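Local coordinates for protein phenazine-1-carboxylate N-methyltransferase (Pseudomonas aeruginosa, PDB 2IP2) that methylates phenazine-1-carboxylate with S-adenosyl-L-methionine to give 5-methylphenazine-1-carboxylate, a step in the biosynthesis of the virulence pigment pyocyanin, at residues R169-V174 with E180-I185; C24-T29 with Y102-H107; L246-S251 with L309-F314; I271-S276 with V285-H290; F128-D131 with K137-P140. One frame throughout, in Å; residues are numbered along the deposited sequence.

Contact 1 of 5, residues R169-V174 with E180-I185; sequences RSFVDV and ELTKAI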
# COMPACT_ATOMS: atom_id res chain seq x y z
N ARG A 169 -31.02 25.30 -18.93
CA ARG A 169 -31.75 24.07 -18.62
C ARG A 169 -32.07 23.86 -17.14
O ARG A 169 -31.53 24.52 -16.26
CB ARG A 169 -31.09 22.84 -19.27
CG ARG A 169 -31.07 22.89 -20.82
CD ARG A 169 -30.01 21.95 -21.39
NE ARG A 169 -29.79 22.07 -22.84
CZ ARG A 169 -29.09 23.06 -23.43
NH1 ARG A 169 -28.53 24.04 -22.73
NH2 ARG A 169 -28.96 23.06 -24.75
N SER A 170 -32.98 22.93 -16.87
CA SER A 170 -33.35 22.60 -15.50
C SER A 170 -32.84 21.17 -15.16
O SER A 170 -32.88 20.27 -15.99
CB SER A 170 -34.88 22.70 -15.31
OG SER A 170 -35.61 21.73 -16.06
N PHE A 171 -32.38 20.96 -13.94
CA PHE A 171 -32.04 19.60 -13.59
C PHE A 171 -32.69 19.17 -12.29
O PHE A 171 -33.16 20.02 -11.53
CB PHE A 171 -30.52 19.44 -13.53
CG PHE A 171 -29.87 20.27 -12.46
CD1 PHE A 171 -29.75 19.76 -11.15
CD2 PHE A 171 -29.43 21.57 -12.73
CE1 PHE A 171 -29.17 20.48 -10.16
CE2 PHE A 171 -28.81 22.33 -11.73
CZ PHE A 171 -28.68 21.79 -10.43
N VAL A 172 -32.71 17.85 -12.04
CA VAL A 172 -33.23 17.27 -10.77
C VAL A 172 -32.16 16.33 -10.25
O VAL A 172 -31.79 15.36 -10.93
CB VAL A 172 -34.62 16.54 -10.95
CG1 VAL A 172 -35.12 15.87 -9.66
CG2 VAL A 172 -35.68 17.49 -11.49
N ASP A 173 -31.64 16.63 -9.07
CA ASP A 173 -30.60 15.86 -8.42
C ASP A 173 -31.32 14.85 -7.52
O ASP A 173 -31.73 15.19 -6.42
CB ASP A 173 -29.66 16.81 -7.63
CG ASP A 173 -28.42 16.12 -7.05
OD1 ASP A 173 -28.38 14.88 -7.08
OD2 ASP A 173 -27.49 16.83 -6.51
N VAL A 174 -31.53 13.61 -8.02
CA VAL A 174 -32.27 12.64 -7.23
C VAL A 174 -31.33 11.91 -6.22
O VAL A 174 -30.32 11.30 -6.61
CB VAL A 174 -33.26 11.73 -8.13
CG1 VAL A 174 -33.42 12.24 -9.58
CG2 VAL A 174 -32.91 10.31 -8.13
N GLU A 180 -23.38 18.21 -3.17
CA GLU A 180 -22.17 18.67 -3.87
C GLU A 180 -22.31 18.73 -5.38
O GLU A 180 -21.74 19.62 -6.02
CB GLU A 180 -20.94 17.82 -3.48
CG GLU A 180 -20.53 18.04 -2.00
CD GLU A 180 -19.98 19.47 -1.72
OE1 GLU A 180 -19.15 19.96 -2.51
OE2 GLU A 180 -20.32 20.06 -0.69
N LEU A 181 -23.05 17.78 -5.96
CA LEU A 181 -23.25 17.75 -7.42
C LEU A 181 -24.06 18.96 -7.89
O LEU A 181 -23.66 19.68 -8.84
CB LEU A 181 -23.92 16.44 -7.85
CG LEU A 181 -24.29 16.26 -9.32
CD1 LEU A 181 -23.14 16.63 -10.31
CD2 LEU A 181 -24.83 14.83 -9.58
N THR A 182 -25.16 19.21 -7.20
CA THR A 182 -25.97 20.40 -7.47
C THR A 182 -25.10 21.67 -7.35
O THR A 182 -25.13 22.54 -8.24
CB THR A 182 -27.16 20.45 -6.50
OG1 THR A 182 -28.07 19.39 -6.85
CG2 THR A 182 -27.91 21.78 -6.61
N LYS A 183 -24.31 21.76 -6.29
CA LYS A 183 -23.48 22.95 -6.11
C LYS A 183 -22.42 23.11 -7.21
O LYS A 183 -22.27 24.20 -7.73
CB LYS A 183 -22.86 22.95 -4.71
CG LYS A 183 -21.70 23.91 -4.55
CD LYS A 183 -20.90 23.47 -3.35
CE LYS A 183 -21.70 23.68 -2.08
NZ LYS A 183 -21.26 24.95 -1.40
N ALA A 184 -21.72 22.02 -7.58
CA ALA A 184 -20.79 22.01 -8.71
C ALA A 184 -21.49 22.52 -9.99
O ALA A 184 -20.96 23.41 -10.72
CB ALA A 184 -20.21 20.60 -8.93
N ILE A 185 -22.71 22.07 -10.24
CA ILE A 185 -23.40 22.49 -11.46
C ILE A 185 -23.69 24.00 -11.45
O ILE A 185 -23.37 24.71 -12.43
CB ILE A 185 -24.70 21.68 -11.76
CG1 ILE A 185 -24.37 20.22 -12.06
CG2 ILE A 185 -25.49 22.35 -12.91
CD1 ILE A 185 -25.53 19.25 -11.68
O HOH W 1 -25.44 16.15 -4.84
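Phe-171 and Asp-173, on the same side of strand 170-174, meet the inner side of helix 180-188 in the first beta-alpha-beta unit of the Rossmann-like domain, where segment 180-185 runs at 158° to strand 170-174. Packing is tight around the phenyl ring. Ile-185 CD1 stands over its face as a CH-pi contact, 4.2 Å from the ring centroid and 11° off the normal, while Ile-185 CG2 comes to 3.5 Å from Phe-171 CE2. Thr-182 OG1 lies in the ring plane, at the edge. With CG anti to the backbone N (chi1 -173°), Asp-173 presents OD2 to the first helical turn. Thr-182 OG1 donates to the anti lone pair of Asp-173 OD2 at 2.6 Å, and a water donates to the same OD2 at 2.7 Å while accepting from Leu-181 N at 3.1 Å. A weak bond from Thr-182 N also reaches Asp-173 OD2. The outer side is looser: Glu-180 and Lys-183 turn away from the strand and are partly exposed. Several donors converging on one buried carboxylate oxygen would probably stabilise its negative charge and tie the start of the helix, just after the glycine-rich loop characteristic of SAM-dependent methyltransferases, to the strand.

Contact 2 of 5, residues C24-T29 with Y102-H107; sequences CVYVAT and YGEEFH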
# COMPACT_ATOMS: atom_id res chain seq x y z
N CYS A 24 3.25 6.43 5.07
CA CYS A 24 4.10 7.63 4.93
C CYS A 24 3.34 8.85 4.40
O CYS A 24 3.51 9.96 4.92
CB CYS A 24 5.31 7.30 4.07
SG CYS A 24 6.50 6.27 4.91
N VAL A 25 2.44 8.68 3.42
CA VAL A 25 1.66 9.85 2.93
C VAL A 25 0.67 10.28 4.01
O VAL A 25 0.45 11.49 4.23
CB VAL A 25 0.95 9.45 1.55
CG1 VAL A 25 -0.11 10.51 1.16
CG2 VAL A 25 2.01 9.31 0.51
N TYR A 26 0.11 9.30 4.72
CA TYR A 26 -0.84 9.64 5.81
C TYR A 26 -0.11 10.52 6.86
O TYR A 26 -0.60 11.57 7.29
CB TYR A 26 -1.45 8.34 6.40
CG TYR A 26 -2.20 8.61 7.71
CD1 TYR A 26 -3.42 9.34 7.72
CD2 TYR A 26 -1.61 8.28 8.94
CE1 TYR A 26 -4.08 9.61 8.96
CE2 TYR A 26 -2.24 8.56 10.14
CZ TYR A 26 -3.45 9.23 10.15
OH TYR A 26 -4.00 9.48 11.38
N VAL A 27 1.09 10.10 7.23
CA VAL A 27 1.87 10.84 8.15
C VAL A 27 2.19 12.25 7.67
O VAL A 27 2.02 13.22 8.42
CB VAL A 27 3.16 10.07 8.52
CG1 VAL A 27 4.11 11.00 9.33
CG2 VAL A 27 2.85 8.76 9.34
N ALA A 28 2.68 12.39 6.45
CA ALA A 28 2.97 13.74 5.91
C ALA A 28 1.70 14.62 5.99
O ALA A 28 1.79 15.84 6.27
CB ALA A 28 3.44 13.63 4.42
N THR A 29 0.55 14.00 5.73
CA THR A 29 -0.75 14.70 5.77
C THR A 29 -1.15 15.11 7.21
O THR A 29 -1.44 16.29 7.44
CB THR A 29 -1.87 13.90 5.02
OG1 THR A 29 -1.39 13.66 3.70
CG2 THR A 29 -3.22 14.77 4.93
N TYR A 102 -9.11 7.92 5.25
CA TYR A 102 -8.72 6.60 4.73
C TYR A 102 -7.64 5.97 5.60
O TYR A 102 -7.61 4.75 5.82
CB TYR A 102 -8.24 6.79 3.33
CG TYR A 102 -9.36 6.85 2.29
CD1 TYR A 102 -10.65 7.30 2.59
CD2 TYR A 102 -9.11 6.44 1.01
CE1 TYR A 102 -11.68 7.30 1.59
CE2 TYR A 102 -10.11 6.45 0.00
CZ TYR A 102 -11.36 6.88 0.30
OH TYR A 102 -12.31 6.91 -0.73
N GLY A 103 -6.78 6.84 6.14
CA GLY A 103 -5.68 6.40 7.03
C GLY A 103 -6.06 6.20 8.49
O GLY A 103 -5.23 5.77 9.29
N GLU A 104 -7.33 6.42 8.80
CA GLU A 104 -7.84 6.26 10.17
C GLU A 104 -8.93 5.24 10.10
O GLU A 104 -8.63 4.05 10.12
CB GLU A 104 -8.26 7.63 10.74
CG GLU A 104 -7.00 8.48 11.04
CD GLU A 104 -7.20 9.99 11.32
OE1 GLU A 104 -8.37 10.48 11.47
OE2 GLU A 104 -6.13 10.69 11.36
N GLU A 105 -10.21 5.67 9.93
CA GLU A 105 -11.30 4.73 9.91
C GLU A 105 -11.09 3.58 8.89
O GLU A 105 -11.35 2.44 9.22
CB GLU A 105 -12.57 5.44 9.50
CG GLU A 105 -13.35 5.97 10.67
CD GLU A 105 -12.86 7.33 11.13
OE1 GLU A 105 -11.86 7.86 10.56
OE2 GLU A 105 -13.52 7.88 12.05
N PHE A 106 -10.70 3.88 7.66
CA PHE A 106 -10.56 2.76 6.70
C PHE A 106 -9.30 1.91 6.86
O PHE A 106 -9.27 0.73 6.45
CB PHE A 106 -10.73 3.23 5.29
CG PHE A 106 -12.14 3.67 4.97
CD1 PHE A 106 -13.25 3.13 5.69
CD2 PHE A 106 -12.36 4.59 3.93
CE1 PHE A 106 -14.59 3.50 5.32
CE2 PHE A 106 -13.67 4.99 3.58
CZ PHE A 106 -14.78 4.42 4.24
N HIS A 107 -8.27 2.47 7.46
CA HIS A 107 -7.10 1.64 7.87
C HIS A 107 -7.56 0.63 8.95
O HIS A 107 -7.20 -0.56 8.92
CB HIS A 107 -6.01 2.53 8.46
CG HIS A 107 -4.82 1.77 8.98
ND1 HIS A 107 -3.83 1.27 8.15
CD2 HIS A 107 -4.46 1.43 10.24
CE1 HIS A 107 -2.91 0.64 8.88
NE2 HIS A 107 -3.27 0.72 10.15
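Tyr-26, on the long helix 6-30, and Gly-103, in the turn between helices 96-102 and 105-109, bring their CA atoms to 6.0 Å, the nearest backbone approach of C24-T29 and Y102-H107. The tyrosine carries its half of the contact alone. Its CG is anti to the backbone N (chi1 168°), which sends the ring out from the helix and across the turn. One face of the ring rests on the backbone of Gly-103: Tyr-26 CD1 is 3.8 Å from Gly-103 CA, and Gly-103 O stands 3.9 Å above the plane, over the ring centre. The same oxygen accepts a hydrogen bond from Arg-23 NH1. Glu-104, at the N-cap position of helix 105-109, extends beyond CG to bring its carboxylate to the phenol end, OE2 lying in the plane of the ring while the carboxylate plane stands 85° to it. Tyr-26 OH donates to Glu-104 OE2; the modelled separation of 2.4 Å is very short, and its exact value is doubtful. The helix joined here belongs to the dimerisation domain, and the second subunit packs nearby, with its Trp-20 against Tyr-102 and its Glu-19 bonded to His-107. Because Arg-30 also hydrogen-bonds Tyr-26 OH, the phenol oxygen has both an arginine and a carboxylate as partners, which would probably hold the ring's orientation.

Contact 3 of 5, residues L246-S251 with L309-F314; sequences LDEAAS and LGRGGF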
# COMPACT_ATOMS: atom_id res chain seq x y z
N LEU A 246 -29.65 0.02 -5.14
CA LEU A 246 -31.04 -0.33 -5.40
C LEU A 246 -31.15 -1.69 -6.07
O LEU A 246 -30.36 -2.01 -6.94
CB LEU A 246 -31.71 0.73 -6.31
CG LEU A 246 -31.98 2.16 -5.79
CD1 LEU A 246 -32.73 2.94 -6.89
CD2 LEU A 246 -32.78 2.16 -4.52
N ASP A 247 -32.13 -2.50 -5.65
CA ASP A 247 -32.43 -3.77 -6.36
C ASP A 247 -33.16 -3.52 -7.69
O ASP A 247 -33.45 -2.36 -8.04
CB ASP A 247 -33.19 -4.75 -5.45
CG ASP A 247 -34.63 -4.30 -5.09
OD1 ASP A 247 -35.20 -3.36 -5.71
OD2 ASP A 247 -35.19 -4.93 -4.17
N GLU A 248 -33.43 -4.59 -8.44
CA GLU A 248 -34.15 -4.52 -9.71
C GLU A 248 -35.46 -3.76 -9.63
O GLU A 248 -35.69 -2.81 -10.39
CB GLU A 248 -34.46 -5.94 -10.22
CG GLU A 248 -33.58 -6.40 -11.34
CD GLU A 248 -33.77 -5.59 -12.61
OE1 GLU A 248 -34.87 -5.55 -13.21
OE2 GLU A 248 -32.75 -5.02 -13.05
N ALA A 249 -36.33 -4.23 -8.74
CA ALA A 249 -37.64 -3.62 -8.52
C ALA A 249 -37.54 -2.11 -8.28
O ALA A 249 -38.23 -1.33 -8.96
CB ALA A 249 -38.38 -4.30 -7.34
N ALA A 250 -36.74 -1.73 -7.28
CA ALA A 250 -36.57 -0.32 -6.88
C ALA A 250 -35.99 0.52 -8.02
O ALA A 250 -36.49 1.63 -8.27
CB ALA A 250 -35.71 -0.21 -5.58
N SER A 251 -35.00 -0.03 -8.74
CA SER A 251 -34.40 0.69 -9.86
C SER A 251 -35.39 0.92 -10.97
O SER A 251 -35.33 1.95 -11.65
CB SER A 251 -33.15 -0.00 -10.41
OG SER A 251 -32.14 -0.16 -9.42
N LEU A 309 -30.98 0.12 -17.64
CA LEU A 309 -31.51 1.36 -18.28
C LEU A 309 -32.53 1.02 -19.37
O LEU A 309 -33.64 1.57 -19.36
CB LEU A 309 -30.40 2.22 -18.87
CG LEU A 309 -29.63 3.01 -17.77
CD1 LEU A 309 -28.45 3.77 -18.40
CD2 LEU A 309 -30.54 3.97 -17.04
N GLY A 310 -32.14 0.12 -20.28
CA GLY A 310 -33.04 -0.40 -21.33
C GLY A 310 -34.32 -0.98 -20.76
O GLY A 310 -35.40 -0.70 -21.29
N ARG A 311 -34.22 -1.76 -19.67
CA ARG A 311 -35.38 -2.39 -19.04
C ARG A 311 -36.30 -1.28 -18.53
O ARG A 311 -37.53 -1.42 -18.50
CB ARG A 311 -34.91 -3.25 -17.88
CG ARG A 311 -35.42 -4.69 -17.83
CD ARG A 311 -34.30 -5.69 -17.68
NE ARG A 311 -33.56 -5.62 -16.40
CZ ARG A 311 -32.24 -5.77 -16.30
NH1 ARG A 311 -31.48 -5.98 -17.38
NH2 ARG A 311 -31.67 -5.73 -15.11
N GLY A 312 -35.70 -0.14 -18.16
CA GLY A 312 -36.49 0.97 -17.68
C GLY A 312 -36.97 1.90 -18.78
O GLY A 312 -37.44 3.01 -18.51
N GLY A 313 -36.87 1.47 -20.05
CA GLY A 313 -37.34 2.30 -21.16
C GLY A 313 -36.40 3.42 -21.53
O GLY A 313 -36.84 4.49 -21.98
N PHE A 314 -35.10 3.18 -21.33
CA PHE A 314 -34.05 4.09 -21.79
C PHE A 314 -33.04 3.53 -22.81
O PHE A 314 -32.73 2.34 -22.80
CB PHE A 314 -33.29 4.70 -20.61
CG PHE A 314 -34.12 5.64 -19.81
CD1 PHE A 314 -34.24 6.98 -20.20
CD2 PHE A 314 -34.82 5.20 -18.70
CE1 PHE A 314 -35.06 7.86 -19.47
CE2 PHE A 314 -35.64 6.07 -17.97
CZ PHE A 314 -35.74 7.39 -18.36
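Glu-248 and Arg-311 form a surface salt bridge between two helix ends of the methyltransferase domain: the glutamate opens helix 248-261, and the arginine closes helix 302-311. The backbones stay apart, with 9.6 Å between Glu-248 CA and Arg-311 CA, so the long side chains do the bridging. Glu-248 bends at chi2 and Arg-311 at chi2 and chi3, and they cross at about a right angle. The carboxylate comes to the edge of the guanidinium, near its plane, but its own plane is turned by 44°, which argues against an evenly matched two-bond fork. Arg-311 NE to Glu-248 OE1 is indeed weak at 3.4 Å, whereas Arg-311 NH2 to Glu-248 OE2 is modelled at 2.4 Å, too short to be taken literally. Charge placement suits both helices, an acid in the first turn of one and a base in the last turn of the other, and probably interacts favourably with their dipoles.

Each end is also finished by its own cap. Asp-247 is the N-cap, its OD1 accepting from Ala-250 N at 2.7 Å along a nearly straight bond of 167°. Arg-311 lies within a Schellman motif: Phe-314 N returns to Leu-309 O at 2.9 Å, Gly-313 N bonds Gly-310 O, and Gly-313 takes positive phi. Glu-248 also touches Leu-308, and Arg-311 touches Leu-252, each on the partner helix. Leu-309 joins helix 302-311 to helix 248-261 through Leu-255 and to strand 326-333 through Ile-329.

Contact 4 of 5, residues I271-S276 with V285-H290; sequences IERTIS and VLWDVH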
# COMPACT_ATOMS: atom_id res chain seq x y z
N ILE A 271 -24.38 8.58 -12.71
CA ILE A 271 -22.97 8.85 -12.40
C ILE A 271 -22.63 7.82 -11.37
O ILE A 271 -23.20 7.86 -10.28
CB ILE A 271 -22.80 10.27 -11.82
CG1 ILE A 271 -23.30 11.31 -12.82
CG2 ILE A 271 -21.35 10.53 -11.44
CD1 ILE A 271 -23.83 12.56 -12.15
N GLU A 272 -21.74 6.86 -11.71
CA GLU A 272 -21.48 5.74 -10.81
C GLU A 272 -20.20 5.04 -11.18
O GLU A 272 -19.80 5.07 -12.35
CB GLU A 272 -22.65 4.74 -10.76
CG GLU A 272 -22.85 4.19 -9.30
CD GLU A 272 -24.29 3.97 -8.89
OE1 GLU A 272 -25.10 3.49 -9.70
OE2 GLU A 272 -24.62 4.24 -7.70
N ARG A 273 -19.50 4.46 -10.23
CA ARG A 273 -18.37 3.61 -10.68
C ARG A 273 -18.93 2.30 -11.21
O ARG A 273 -19.69 1.65 -10.54
CB ARG A 273 -17.42 3.23 -9.57
CG ARG A 273 -16.72 4.36 -8.93
CD ARG A 273 -15.42 3.75 -8.23
NE ARG A 273 -14.67 4.92 -7.82
CZ ARG A 273 -14.70 5.38 -6.60
NH1 ARG A 273 -15.35 4.68 -5.66
NH2 ARG A 273 -14.02 6.47 -6.31
N THR A 274 -18.57 1.90 -12.42
CA THR A 274 -18.99 0.57 -12.88
C THR A 274 -17.73 -0.22 -13.26
O THR A 274 -16.74 0.37 -13.62
CB THR A 274 -19.93 0.63 -14.11
OG1 THR A 274 -19.21 1.20 -15.22
CG2 THR A 274 -21.15 1.47 -13.84
N ILE A 275 -17.82 -1.56 -13.25
CA ILE A 275 -16.74 -2.44 -13.59
C ILE A 275 -16.94 -2.91 -15.05
O ILE A 275 -18.00 -3.42 -15.39
CB ILE A 275 -16.70 -3.67 -12.61
CG1 ILE A 275 -16.79 -3.28 -11.14
CG2 ILE A 275 -15.53 -4.55 -12.88
CD1 ILE A 275 -15.61 -2.46 -10.61
N SER A 276 -15.96 -2.65 -15.93
CA SER A 276 -15.93 -3.27 -17.25
C SER A 276 -15.83 -4.79 -17.04
O SER A 276 -14.82 -5.29 -16.54
CB SER A 276 -14.76 -2.72 -18.05
OG SER A 276 -14.81 -1.29 -18.11
N VAL A 285 -11.59 -2.32 -9.72
CA VAL A 285 -11.84 -3.52 -8.96
C VAL A 285 -11.33 -3.37 -7.51
O VAL A 285 -11.96 -3.87 -6.58
CB VAL A 285 -11.44 -4.83 -9.72
CG1 VAL A 285 -12.40 -5.01 -10.91
CG2 VAL A 285 -10.00 -4.86 -10.24
N LEU A 286 -10.25 -2.63 -7.32
CA LEU A 286 -9.81 -2.29 -5.97
C LEU A 286 -10.92 -1.47 -5.25
O LEU A 286 -11.26 -1.73 -4.06
CB LEU A 286 -8.53 -1.47 -6.04
CG LEU A 286 -7.90 -1.08 -4.67
CD1 LEU A 286 -7.65 -2.35 -3.90
CD2 LEU A 286 -6.58 -0.42 -4.92
N TRP A 287 -11.46 -0.46 -5.93
CA TRP A 287 -12.64 0.26 -5.37
C TRP A 287 -13.80 -0.69 -5.01
O TRP A 287 -14.50 -0.52 -3.98
CB TRP A 287 -13.14 1.33 -6.32
CG TRP A 287 -12.30 2.58 -6.37
CD1 TRP A 287 -11.59 3.07 -7.45
CD2 TRP A 287 -12.03 3.48 -5.27
NE1 TRP A 287 -10.93 4.22 -7.08
CE2 TRP A 287 -11.19 4.50 -5.76
CE3 TRP A 287 -12.45 3.52 -3.94
CZ2 TRP A 287 -10.75 5.58 -4.95
CZ3 TRP A 287 -12.04 4.62 -3.14
CH2 TRP A 287 -11.22 5.62 -3.65
N ASP A 288 -14.02 -1.71 -5.85
CA ASP A 288 -15.11 -2.65 -5.58
C ASP A 288 -14.93 -3.43 -4.28
O ASP A 288 -15.88 -3.57 -3.50
CB ASP A 288 -15.24 -3.60 -6.74
CG ASP A 288 -16.33 -4.67 -6.49
OD1 ASP A 288 -17.51 -4.28 -6.46
OD2 ASP A 288 -15.98 -5.89 -6.37
N VAL A 289 -13.69 -3.89 -4.03
CA VAL A 289 -13.43 -4.67 -2.82
C VAL A 289 -13.51 -3.74 -1.61
O VAL A 289 -14.06 -4.09 -0.56
CB VAL A 289 -12.13 -5.50 -2.87
CG1 VAL A 289 -11.94 -6.26 -1.54
CG2 VAL A 289 -12.22 -6.60 -4.00
N HIS A 290 -13.02 -2.52 -1.81
CA HIS A 290 -13.11 -1.53 -0.75
C HIS A 290 -14.58 -1.24 -0.36
O HIS A 290 -14.91 -1.10 0.84
CB HIS A 290 -12.46 -0.23 -1.20
CG HIS A 290 -12.65 0.89 -0.22
ND1 HIS A 290 -12.18 0.83 1.08
CD2 HIS A 290 -13.26 2.10 -0.35
CE1 HIS A 290 -12.46 1.97 1.70
NE2 HIS A 290 -13.13 2.75 0.86
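Arg-273, at the C-terminal end of the strand 267-272 region, is the first residue of I271-S276 to meet helix 282-295, and it does so with a flat guanidinium laid on the indole of Trp-287. The planes differ by 4° and the centres are 3.6 Å apart, the signature of a cation-pi stack. An extended chain from CG to NE spreads the group over the ring system: NE lies above the CG-CD1 bond, CZ above CD2, and Arg-273 NH2 sits 3.5 Å from Trp-287 CE2 at the junction of the two rings. Because stacking uses the face, the N-H groups at the guanidinium edge remain able to bond in other directions, and NE donates to the backbone oxygen of Met-324. The side chain of Arg-273 is about 6 Å from that of Arg-241, a predicted S-adenosyl-L-methionine site, consistent with a place near the cofactor site.

Strand 267-272 is the last parallel one of the Rossmann-like sheet, and the chain goes on to helix 282-295, which also packs against the second subunit.

Two residues on, Ile-275 again points to the helix. Its CG2, anti to the backbone N, packs 3.7 Å from Val-285 CG1; Ile-275 CD1 reaches both the same methyl and Asp-288 CB, 4.1 Å from each. The carboxylate of that aspartate is engaged elsewhere, OD2 forming salt bridges with Arg-63 and Arg-60 of the second subunit and OD1 accepting from His-299 N.

Contact 5 of 5, residues F128-D131 with K137-P140; sequences FGED and KRCP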
# COMPACT_ATOMS: atom_id res chain seq x y z
N PHE A 128 -15.24 -1.80 14.21
CA PHE A 128 -15.87 -0.74 15.07
C PHE A 128 -17.04 -1.33 15.88
O PHE A 128 -17.57 -0.68 16.81
CB PHE A 128 -16.29 0.47 14.20
CG PHE A 128 -15.12 1.32 13.78
CD1 PHE A 128 -14.66 2.36 14.60
CD2 PHE A 128 -14.48 1.10 12.56
CE1 PHE A 128 -13.54 3.13 14.23
CE2 PHE A 128 -13.37 1.83 12.19
CZ PHE A 128 -12.89 2.87 13.00
N GLY A 129 -17.46 -2.54 15.51
CA GLY A 129 -18.57 -3.19 16.21
C GLY A 129 -19.90 -2.55 15.85
O GLY A 129 -20.87 -2.60 16.64
N GLU A 130 -19.95 -1.94 14.67
CA GLU A 130 -21.07 -1.10 14.24
C GLU A 130 -21.03 -0.89 12.73
O GLU A 130 -19.93 -0.69 12.16
CB GLU A 130 -20.94 0.27 14.94
CG GLU A 130 -22.12 1.15 14.75
CD GLU A 130 -21.96 2.54 15.41
OE1 GLU A 130 -20.87 2.90 15.83
OE2 GLU A 130 -22.95 3.27 15.50
N ASP A 131 -22.18 -0.90 12.06
CA ASP A 131 -22.13 -0.74 10.63
C ASP A 131 -21.77 0.70 10.25
O ASP A 131 -22.04 1.64 11.02
CB ASP A 131 -23.39 -1.28 9.93
CG ASP A 131 -24.52 -0.30 9.96
OD1 ASP A 131 -25.33 -0.38 10.92
OD2 ASP A 131 -24.64 0.52 9.03
N LYS A 137 -24.05 8.31 11.10
CA LYS A 137 -25.27 9.00 11.57
C LYS A 137 -25.17 9.22 13.08
O LYS A 137 -25.60 10.25 13.58
CB LYS A 137 -26.52 8.19 11.25
CG LYS A 137 -27.69 9.00 10.62
CD LYS A 137 -28.90 8.11 10.28
CE LYS A 137 -29.90 8.84 9.34
NZ LYS A 137 -31.30 8.22 9.32
N ARG A 138 -24.58 8.26 13.80
CA ARG A 138 -24.46 8.39 15.26
C ARG A 138 -23.39 9.38 15.69
O ARG A 138 -23.58 10.15 16.66
CB ARG A 138 -24.22 7.03 15.90
CG ARG A 138 -24.07 7.09 17.41
CD ARG A 138 -23.70 5.75 17.99
NE ARG A 138 -22.37 5.32 17.59
CZ ARG A 138 -21.23 5.76 18.13
NH1 ARG A 138 -21.23 6.68 19.11
NH2 ARG A 138 -20.06 5.28 17.68
N CYS A 139 -22.26 9.38 14.97
CA CYS A 139 -21.10 10.15 15.41
C CYS A 139 -20.99 11.34 14.49
O CYS A 139 -20.41 11.24 13.39
CB CYS A 139 -19.82 9.34 15.31
SG CYS A 139 -19.73 7.93 16.38
N PRO A 140 -21.54 12.48 14.92
CA PRO A 140 -21.53 13.65 14.05
C PRO A 140 -20.14 14.07 13.52
O PRO A 140 -20.03 14.47 12.37
CB PRO A 140 -22.16 14.74 14.94
CG PRO A 140 -23.09 13.95 15.86
CD PRO A 140 -22.21 12.76 16.21
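Glu-130 and Arg-138 are joined by a two-bond salt bridge in which the guanidinium is gripped side-on, through NE and NH2. Arg-138 NH2 donates to Glu-130 OE1 at 3.1 Å with an angle of 154°, on the syn lone pair of that oxygen. Arg-138 NE donates to Glu-130 OE2 at 3.0 Å and 157°, again from the syn side but somewhat out of the carboxylate plane. Both acceptors lie close to the guanidinium plane, and the two flat groups are only 25° from coplanar, the geometry that lets two bonds form at once. A weaker diagonal, Arg-138 NE to Glu-130 OE1 at 3.3 Å, adds to the pair.

Both side chains leave the backbone the same way, with CG anti to the backbone N. The glutamate then stays extended, whereas the arginine bends at chi3, turning its NE edge to the carboxylate. The span is large, 10.1 Å between Glu-130 CA and Arg-138 CA, and the bridge runs from the loop ahead of helix 132-138 to that helix's last turn.

That loop is a helix-to-helix connection: Gly-129, with positive phi, ends helix 123-128, and Asp-131 is the N-cap of the next, its side chain capping a backbone N there and also bonding Ser-134 OG.

Beyond the bonds, Arg-138 CD and CB flank Glu-130 OE2, CD at 3.6 Å and CB at 4.0 Å from that oxygen. Farther out, Phe-128 stacks on Phe-124, meets the ring of Tyr-135 and rests on Ala-108 of helix 105-109.

From the N terminus, contact 2 comes first and closes the longest loop, returning the chain from helix 6-30 of the dimerisation domain to the start of helix 105-109. Contact 5 follows with a short loop around helix 132-138, and contact 1 with another, inside the first beta-alpha-beta unit. Contact 3 then closes the span from helix 248-261 to helix 302-311, and contact 4 is nested within it; no loops cross. In space, contact 2 touches contact 5 through Glu-105 and Phe-128, and contact 4 through Phe-106 and His-290. Contact 4 in turn meets contact 1 where Ile-271 packs on Leu-181, linking the dimer-facing helices to the sheet.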